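Local coordinates for uncharacterized protein ycf41 (Synechococcus elongatus PCC 6301, PDB 3KOJ) that probably binds single-stranded DNA through an OB-fold domain of the single-strand binding protein family, at residues Gly61-Ala64 / Gln65-Gln68. The protein carries 1 engineered substitution. Numbering follows the deposited sequence.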
ATOM      1  N   GLY B  61     -16.411 -15.077  -2.911  1.00 26.23           N
ATOM      2  CA  GLY B  61     -16.981 -14.797  -4.217  1.00 31.37           C
ATOM      3  C   GLY B  61     -16.093 -15.103  -5.403  1.00 33.35           C
ATOM      4  O   GLY B  61     -15.433 -16.140  -5.447  1.00 29.12           O
ATOM      5  N   ALA B  62     -16.076 -14.189  -6.367  1.00 29.42           N
ATOM      6  CA  ALA B  62     -15.287 -14.360  -7.579  1.00 28.89           C
ATOM      7  C   ALA B  62     -13.808 -14.606  -7.309  1.00 26.20           C
ATOM      8  O   ALA B  62     -13.175 -15.419  -7.987  1.00 25.50           O
ATOM      9  CB  ALA B  62     -15.450 -13.142  -8.479  1.00 34.99           C
ATOM     10  N   VAL B  63     -13.248 -13.913  -6.322  1.00 26.56           N
ATOM     11  CA  VAL B  63     -11.831 -14.095  -6.032  1.00 23.05           C
ATOM     12  C   VAL B  63     -11.559 -15.491  -5.472  1.00 23.97           C
ATOM     13  O   VAL B  63     -10.458 -16.020  -5.630  1.00 25.03           O
ATOM     14  CB  VAL B  63     -11.304 -13.003  -5.064  1.00 31.42           C
ATOM     15  CG1 VAL B  63     -11.701 -13.316  -3.638  1.00 31.28           C
ATOM     16  CG2 VAL B  63      -9.791 -12.878  -5.207  1.00 34.55           C
ATOM     17  N   ALA B  64     -12.562 -16.093  -4.837  1.00 25.63           N
ATOM     18  CA  ALA B  64     -12.410 -17.441  -4.292  1.00 20.50           C
ATOM     19  C   ALA B  64     -12.211 -18.430  -5.445  1.00 21.29           C
ATOM     20  O   ALA B  64     -11.350 -19.310  -5.387  1.00 23.32           O
ATOM     21  CB  ALA B  64     -13.644 -17.830  -3.482  1.00 26.25           C
ATOM     22  N   GLN B  65     -13.008 -18.275  -6.497  1.00 22.02           N
ATOM     23  CA  GLN B  65     -12.911 -19.164  -7.652  1.00 23.99           C
ATOM     24  C   GLN B  65     -11.569 -18.986  -8.368  1.00 29.34           C
ATOM     25  O   GLN B  65     -10.998 -19.947  -8.886  1.00 25.70           O
ATOM     26  CB  GLN B  65     -14.072 -18.890  -8.611  1.00 30.89           C
ATOM     27  CG  GLN B  65     -15.436 -18.988  -7.933  1.00 42.82           C
ATOM     28  CD  GLN B  65     -16.590 -18.661  -8.861  1.00 52.05           C
ATOM     29  OE1 GLN B  65     -16.510 -17.731  -9.663  1.00 55.65           O
ATOM     30  NE2 GLN B  65     -17.678 -19.415  -8.743  1.00 48.84           N
ATOM     31  N   GLU B  66     -11.069 -17.757  -8.379  1.00 26.15           N
ATOM     32  CA  GLU B  66      -9.795 -17.441  -9.016  1.00 31.19           C
ATOM     33  C   GLU B  66      -8.630 -18.086  -8.255  1.00 29.84           C
ATOM     34  O   GLU B  66      -7.692 -18.607  -8.863  1.00 30.93           O
ATOM     35  CB  GLU B  66      -9.618 -15.921  -9.076  1.00 33.70           C
ATOM     36  CG  GLU B  66      -8.319 -15.455  -9.700  1.00 37.83           C
ATOM     37  CD  GLU B  66      -8.249 -13.947  -9.819  1.00 44.99           C
ATOM     38  OE1 GLU B  66      -9.213 -13.271  -9.399  1.00 49.56           O
ATOM     39  OE2 GLU B  66      -7.231 -13.435 -10.331  1.00 50.34           O
ATOM     40  N   LEU B  67      -8.696 -18.057  -6.927  1.00 27.56           N
ATOM     41  CA  LEU B  67      -7.647 -18.654  -6.102  1.00 24.45           C
ATOM     42  C   LEU B  67      -7.558 -20.159  -6.348  1.00 25.40           C
ATOM     43  O   LEU B  67      -6.485 -20.692  -6.630  1.00 26.90           O
ATOM     44  CB  LEU B  67      -7.922 -18.396  -4.613  1.00 22.94           C
ATOM     45  CG  LEU B  67      -7.784 -16.952  -4.120  1.00 27.78           C
ATOM     46  CD1 LEU B  67      -8.169 -16.868  -2.643  1.00 25.23           C
ATOM     47  CD2 LEU B  67      -6.348 -16.478  -4.332  1.00 26.80           C
ATOM     48  N   GLN B  68      -8.693 -20.841  -6.241  1.00 26.43           N
ATOM     49  CA  GLN B  68      -8.740 -22.285  -6.445  1.00 31.91           C
ATOM     50  C   GLN B  68      -8.332 -22.674  -7.856  1.00 36.41           C
ATOM     51  O   GLN B  68      -7.693 -23.705  -8.071  1.00 30.34           O
ATOM     52  CB  GLN B  68     -10.151 -22.815  -6.166  1.00 39.20           C
ATOM     53  CG  GLN B  68     -10.431 -24.191  -6.767  1.00 54.23           C
ATOM     54  CD  GLN B  68     -10.922 -24.114  -8.205  1.00 66.66           C
ATOM     55  OE1 GLN B  68     -10.596 -24.967  -9.032  1.00 71.12           O
ATOM     56  NE2 GLN B  68     -11.724 -23.095  -8.503  1.00 69.51           N
TER
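L67 sets its branch carbon CG against the outer side of V63 O, one turn back, at 3.2 Å from CG to that oxygen, with CD1 farther off. This is the opening of helix 62-70, the short helix of the OB fold, which follows strand 53-60 and leads into strand 76-84. G61 sits at the N-cap, with a positive phi that by itself favours glycine, and its O takes the N-H of A64 and, more weakly, that of Q65. From there regular i to i+4 bonds carry the helix on: E66 N to A62 O at 3.2 Å, L67 N to V63 O at 3.0 Å and Q68 N to A64 O, the last nearly straight at 176°. V63 O thus takes the L67 amide and lies close to the CG of the same residue. On the buried face of the turn A64 packs on A37 and L67 on M39, both of strand 35-43; L67 also meets V106 of strand 105-107. On the exposed side Q65 runs back along the first turn, extended beyond CG and touching P35; its CG lies beside its own backbone N (chi1 -55°), which brings CG to 3.8 Å from G61 O. E66 extends its chain on the V63 side of the helix, with CG anti to the backbone N (chi1 179°). There its OE1 lies 4.2 Å from V63 CG2, a loose approach, while OE2 is hydrogen-bonded to NE2 of H108.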